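Local coordinates for protein beta-Ala-His dipeptidase (Homo sapiens, PDB 3DLJ) that hydrolyses Xaa-His dipeptides, above all carnosine and anserine, as a secreted zinc-dependent metallopeptidase of the M20 family, at residues A[224-229]-A[348-353]; A[255-260]-A[370-375]. All coordinates share one frame; numbering follows the deposited sequence.

Interaction 1 of 2, residues A[224-229]-A[348-353]; sequences NSYFMV and IGKFSI
Phe227 and Phe351 are a hydrogen-bonded pair of two antiparallel strands, and their side chains lie on the same face of the sheet. The ring planes are nearly parallel, at 13°, but barely overlap, with centroids 5.2 Å apart. What lies over the Phe351 face is CB of Phe227, 3.7 Å from the ring centroid, in a CH-pi contact. The CG of Phe351 sits between its backbone N and carbonyl carbon (chi1 72°), which swings the ring beneath Phe227. Val229 comes in at the edge instead, its CG2 in the ring plane and 3.5 Å from Phe351 CE2. Phe227 N gives a nearly straight bond of 2.7 Å to Phe351 O, and Val229 and Gly349 exchange a pair of bonds. At the other end Ile353 O is gripped twice. Ser225 OG approaches in the carbonyl plane, on a lone pair, at 3.1 Å; Ser225 N donates to the same oxygen from a tilted position.

The other sheet face is more polar. The Tyr226 ring leans toward strand 348-353. Its OH lies 3.5 Å from Lys350 CB, its CD1 is near Ser352 CB, and Phe351 O sits over one ring face. The ring also meets that of His328, with planes at about 10°. With alanine at Tyr226, Lys350 CB would probably lose its cover and the His328 ring its partner. Met228 CG lies against Lys350 CD, 3.8 Å away, while Lys350 NZ reaches Glu331 in a salt bridge. Ser352 OG bonds to His328.

Strand 216-232 also pairs with strand 384-397, and 346-355 with 324-331, in a sheet consistent with the lid, or dimerisation, domain of M20 peptidases. Helices 250-258 and 361-377 cover the face bearing Phe227, Val229 and Phe351.

Interaction 2 of 2, residues A[255-260]-A[370-375]; sequences VALLGS and RHLEDV
Leu257, Ser260 and Val375 give up the most surface where the end of helix 250-258 meets helix 361-377. Leu257 works through one methyl. Its CD2 rests 3.4 Å from Leu372 O, touching the backbone of the facing helix. The same CD2 is 3.9 Å from Leu372 CD2 and 3.8 Å from Val375 CG1. The side chains of Leu257 and Val375 run past each other in opposite directions.

The two helices lie side by side on one face of a mixed sheet, four of whose strands, 216-232, 324-331, 346-355 and 384-397, are antiparallel neighbours. With these strands the helices follow a beta-alpha-beta-beta-alpha-beta order, the ferredoxin-like plan. This is consistent with the lid, or dimerisation, domain of M20 peptidases. Leu257 and Leu372 both reach down to Val229 on the sheet, whereas Ser260 and His371 meet farther from it, where burial is partial.

Ser260 supplies the polar link. His371 NE2 donates to Ser260 OG at 3.0 Å, with the hydroxyl tilted 28° out of the imidazole plane. The Ser260 carbonyl oxygen is equally near to NE2, but that bond is bent to 131° and weak. The imidazole reaches Ser260 because its CG stands anti to the backbone N (chi1 171°). Ser260 OG in turn donates to Leu257 O at 2.7 Å, back into its own segment. Leu257 O also accepts from Ser260 N, at a longer 3.3 Å, so two donors from one residue meet that oxygen.

Val375 joins the apolar and polar halves. Its CG2 lies 3.7 Å from Ser260 OG and also over one face of the His371 ring, offset toward the rim. Val270 and Pro271, from a loop, touch His371 as well.

Interaction 1 is a largely buried strand pair within the sheet of this alpha/beta domain; interaction 2 lies above it, partly buried, where the two covering helices meet. Their centres are 12 Å apart. They touch directly: Val229 CG2 packs on Leu372 CD1 at 3.7 Å, Val229 CG1 on Leu257 CD1, and Phe351 packs against Leu258 and Leu372. Strand 346-355 is followed in the chain by helix 361-377, so one partner of each contact comes from consecutive elements. Interaction 1 depends on a ladder of backbone bonds with aromatic packing. Interaction 2 buries less than half as much surface, and its polar link is a single imidazole bonded to a serine hydroxyl, with a weak second bond to the serine carbonyl.

Interaction 1 of 2, residues A[224-229]-A[348-353]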
loop_
_atom_site.group_PDB
_atom_site.type_symbol
_atom_site.label_atom_id
_atom_site.label_comp_id
_atom_site.label_asym_id
_atom_site.label_seq_id
_atom_site.Cartn_x
_atom_site.Cartn_y
_atom_site.Cartn_z
ATOM N N ASN A 224 8.659 -4.127 7.411
ATOM C CA ASN A 224 8.311 -3.102 8.384
ATOM C C ASN A 224 8.240 -3.612 9.821
ATOM O O ASN A 224 7.962 -4.779 10.063
ATOM C CB ASN A 224 7.009 -2.355 8.012
ATOM C CG ASN A 224 6.969 -0.928 8.605
ATOM O OD1 ASN A 224 7.945 -0.469 9.194
ATOM N ND2 ASN A 224 5.860 -0.240 8.441
ATOM N N SER A 225 8.513 -2.727 10.770
ATOM C CA SER A 225 8.262 -3.028 12.160
ATOM C C SER A 225 7.621 -1.795 12.814
ATOM O O SER A 225 8.207 -0.714 12.848
ATOM C CB SER A 225 9.547 -3.489 12.850
ATOM O OG SER A 225 10.580 -2.548 12.640
ATOM N N TYR A 226 6.391 -1.958 13.281
ATOM C CA TYR A 226 5.646 -0.885 13.883
ATOM C C TYR A 226 5.708 -0.997 15.414
ATOM O O TYR A 226 5.366 -2.034 15.981
ATOM C CB TYR A 226 4.193 -0.917 13.373
ATOM C CG TYR A 226 3.547 0.464 13.389
ATOM C CD1 TYR A 226 3.523 1.264 12.243
ATOM C CD2 TYR A 226 2.999 0.980 14.579
ATOM C CE1 TYR A 226 2.945 2.534 12.265
ATOM C CE2 TYR A 226 2.426 2.234 14.616
ATOM C CZ TYR A 226 2.403 3.006 13.464
ATOM O OH TYR A 226 1.806 4.226 13.550
ATOM N N PHE A 227 6.166 0.072 16.065
ATOM C CA PHE A 227 6.310 0.107 17.515
ATOM C C PHE A 227 5.324 1.077 18.159
ATOM O O PHE A 227 5.013 2.130 17.614
ATOM C CB PHE A 227 7.754 0.450 17.926
ATOM C CG PHE A 227 8.754 -0.630 17.586
ATOM C CD1 PHE A 227 9.359 -0.671 16.332
ATOM C CD2 PHE A 227 9.078 -1.607 18.514
ATOM C CE1 PHE A 227 10.255 -1.673 16.009
ATOM C CE2 PHE A 227 9.990 -2.616 18.194
ATOM C CZ PHE A 227 10.572 -2.646 16.935
ATOM N N MET A 228 4.799 0.671 19.299
ATOM C CA MET A 228 4.016 1.520 20.152
ATOM C C MET A 228 4.764 1.604 21.459
ATOM O O MET A 228 5.174 0.584 21.997
ATOM C CB MET A 228 2.641 0.899 20.359
ATOM C CG MET A 228 1.840 0.819 19.041
ATOM S SD MET A 228 0.113 0.476 19.422
ATOM C CE MET A 228 -0.539 0.501 17.773
ATOM N N VAL A 229 4.956 2.819 21.968
ATOM C CA VAL A 229 5.649 3.023 23.230
ATOM C C VAL A 229 4.725 3.751 24.190
ATOM O O VAL A 229 4.537 4.961 24.075
ATOM C CB VAL A 229 6.954 3.858 23.054
ATOM C CG1 VAL A 229 7.738 3.999 24.394
ATOM C CG2 VAL A 229 7.840 3.279 21.970
ATOM N N ILE A 348 1.013 7.233 24.126
ATOM C CA ILE A 348 1.596 6.167 23.309
ATOM C C ILE A 348 2.270 6.779 22.077
ATOM O O ILE A 348 1.604 7.360 21.212
ATOM C CB ILE A 348 0.521 5.093 22.837
ATOM C CG1 ILE A 348 -0.423 4.686 23.981
ATOM C CG2 ILE A 348 1.204 3.808 22.283
ATOM C CD1 ILE A 348 -1.423 3.614 23.600
ATOM N N GLY A 349 3.588 6.644 22.003
ATOM C CA GLY A 349 4.333 7.066 20.836
ATOM C C GLY A 349 4.238 5.994 19.764
ATOM O O GLY A 349 4.212 4.805 20.072
ATOM N N LYS A 350 4.207 6.414 18.498
ATOM C CA LYS A 350 4.160 5.485 17.357
ATOM C C LYS A 350 5.277 5.771 16.382
ATOM O O LYS A 350 5.506 6.923 15.978
ATOM C CB LYS A 350 2.824 5.589 16.620
ATOM C CG LYS A 350 1.589 5.705 17.513
ATOM C CD LYS A 350 0.972 4.380 17.887
ATOM C CE LYS A 350 -0.161 4.626 18.886
ATOM N NZ LYS A 350 -1.501 4.672 18.219
ATOM N N PHE A 351 5.974 4.714 15.990
ATOM C CA PHE A 351 7.038 4.828 15.020
ATOM C C PHE A 351 7.294 3.461 14.394
ATOM O O PHE A 351 6.886 2.442 14.932
ATOM C CB PHE A 351 8.328 5.405 15.659
ATOM C CG PHE A 351 9.054 4.440 16.595
ATOM C CD1 PHE A 351 10.053 3.599 16.108
ATOM C CD2 PHE A 351 8.732 4.381 17.941
ATOM C CE1 PHE A 351 10.741 2.730 16.946
ATOM C CE2 PHE A 351 9.414 3.504 18.800
ATOM C CZ PHE A 351 10.424 2.684 18.301
ATOM N N SER A 352 7.956 3.453 13.250
ATOM C CA SER A 352 8.237 2.199 12.577
ATOM C C SER A 352 9.587 2.259 11.892
ATOM O O SER A 352 10.096 3.326 11.582
ATOM C CB SER A 352 7.116 1.830 11.575
ATOM O OG SER A 352 6.914 2.850 10.609
ATOM N N ILE A 353 10.149 1.087 11.671
ATOM C CA ILE A 353 11.394 0.928 10.969
ATOM C C ILE A 353 11.138 0.032 9.755
ATOM O O ILE A 353 10.712 -1.126 9.885
ATOM C CB ILE A 353 12.489 0.312 11.902
ATOM C CG1 ILE A 353 12.677 1.180 13.161
ATOM C CG2 ILE A 353 13.800 0.145 11.160
ATOM C CD1 ILE A 353 13.581 0.570 14.236
#

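Interaction 2 of 2, residues A[255-260]-A[370-375]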
loop_
_atom_site.group_PDB
_atom_site.type_symbol
_atom_site.label_atom_id
_atom_site.label_comp_id
_atom_site.label_asym_id
_atom_site.label_seq_id
_atom_site.Cartn_x
_atom_site.Cartn_y
_atom_site.Cartn_z
ATOM N N VAL A 255 8.779 11.919 24.860
ATOM C CA VAL A 255 9.551 12.771 23.980
ATOM C C VAL A 255 11.063 12.460 24.017
ATOM O O VAL A 255 11.754 12.516 22.982
ATOM C CB VAL A 255 9.251 14.288 24.255
ATOM C CG1 VAL A 255 10.285 15.165 23.610
ATOM C CG2 VAL A 255 7.835 14.642 23.767
ATOM N N ALA A 256 11.572 12.132 25.198
ATOM C CA ALA A 256 12.953 11.704 25.330
ATOM C C ALA A 256 13.173 10.320 24.686
ATOM O O ALA A 256 14.196 10.084 24.058
ATOM C CB ALA A 256 13.373 11.695 26.791
ATOM N N LEU A 257 12.220 9.404 24.856
ATOM C CA LEU A 257 12.269 8.100 24.181
ATOM C C LEU A 257 12.253 8.217 22.671
ATOM O O LEU A 257 13.096 7.649 21.999
ATOM C CB LEU A 257 11.114 7.202 24.645
ATOM C CG LEU A 257 11.276 6.729 26.094
ATOM C CD1 LEU A 257 9.974 6.176 26.602
ATOM C CD2 LEU A 257 12.406 5.699 26.198
ATOM N N LEU A 258 11.290 8.953 22.143
ATOM C CA LEU A 258 11.192 9.202 20.702
ATOM C C LEU A 258 12.394 9.955 20.130
ATOM O O LEU A 258 12.819 9.684 19.003
ATOM C CB LEU A 258 9.900 9.979 20.399
ATOM C CG LEU A 258 8.562 9.295 20.716
ATOM C CD1 LEU A 258 7.383 10.236 20.380
ATOM C CD2 LEU A 258 8.427 7.939 19.998
ATOM N N GLY A 259 12.935 10.900 20.900
ATOM C CA GLY A 259 14.092 11.668 20.490
ATOM C C GLY A 259 15.415 10.927 20.502
ATOM O O GLY A 259 16.414 11.449 20.031
ATOM N N SER A 260 15.420 9.711 21.035
ATOM C CA SER A 260 16.622 8.888 21.158
ATOM C C SER A 260 16.830 7.915 19.971
ATOM O O SER A 260 17.789 7.160 19.954
ATOM C CB SER A 260 16.524 8.075 22.460
ATOM O OG SER A 260 15.683 6.930 22.261
ATOM N N ARG A 370 15.335 -3.080 24.006
ATOM C CA ARG A 370 16.499 -2.875 24.877
ATOM C C ARG A 370 16.963 -1.441 24.867
ATOM O O ARG A 370 17.267 -0.872 25.925
ATOM C CB ARG A 370 17.675 -3.772 24.469
ATOM C CG ARG A 370 17.651 -5.168 25.087
ATOM N N HIS A 371 17.030 -0.855 23.676
ATOM C CA HIS A 371 17.410 0.532 23.556
ATOM C C HIS A 371 16.471 1.424 24.375
ATOM O O HIS A 371 16.931 2.226 25.197
ATOM C CB HIS A 371 17.471 0.947 22.083
ATOM C CG HIS A 371 17.637 2.418 21.881
ATOM N ND1 HIS A 371 18.848 3.059 22.033
ATOM C CD2 HIS A 371 16.739 3.377 21.556
ATOM C CE1 HIS A 371 18.689 4.351 21.808
ATOM N NE2 HIS A 371 17.420 4.566 21.511
ATOM N N LEU A 372 15.168 1.256 24.176
ATOM C CA LEU A 372 14.172 2.079 24.857
ATOM C C LEU A 372 14.190 1.933 26.383
ATOM O O LEU A 372 14.121 2.941 27.090
ATOM C CB LEU A 372 12.770 1.850 24.263
ATOM C CG LEU A 372 12.587 2.398 22.836
ATOM C CD1 LEU A 372 11.267 1.947 22.217
ATOM C CD2 LEU A 372 12.722 3.926 22.768
ATOM N N GLU A 373 14.281 0.682 26.866
ATOM C CA GLU A 373 14.502 0.356 28.281
ATOM C C GLU A 373 15.745 1.025 28.833
ATOM O O GLU A 373 15.709 1.591 29.923
ATOM C CB GLU A 373 14.585 -1.167 28.503
ATOM C CG GLU A 373 13.239 -1.843 28.286
ATOM C CD GLU A 373 13.271 -3.381 28.258
ATOM O OE1 GLU A 373 14.357 -4.020 28.256
ATOM O OE2 GLU A 373 12.167 -3.948 28.227
ATOM N N ASP A 374 16.849 0.979 28.096
ATOM C CA ASP A 374 18.066 1.649 28.556
ATOM C C ASP A 374 17.904 3.185 28.666
ATOM O O ASP A 374 18.353 3.795 29.647
ATOM C CB ASP A 374 19.275 1.246 27.703
ATOM C CG ASP A 374 19.795 -0.164 28.039
ATOM O OD1 ASP A 374 19.309 -0.788 29.012
ATOM O OD2 ASP A 374 20.705 -0.661 27.336
ATOM N N VAL A 375 17.253 3.805 27.685
ATOM C CA VAL A 375 16.985 5.246 27.755
ATOM C C VAL A 375 16.049 5.565 28.920
ATOM O O VAL A 375 16.295 6.490 29.696
ATOM C CB VAL A 375 16.412 5.804 26.426
ATOM C CG1 VAL A 375 15.885 7.267 26.597
ATOM C CG2 VAL A 375 17.463 5.717 25.328
#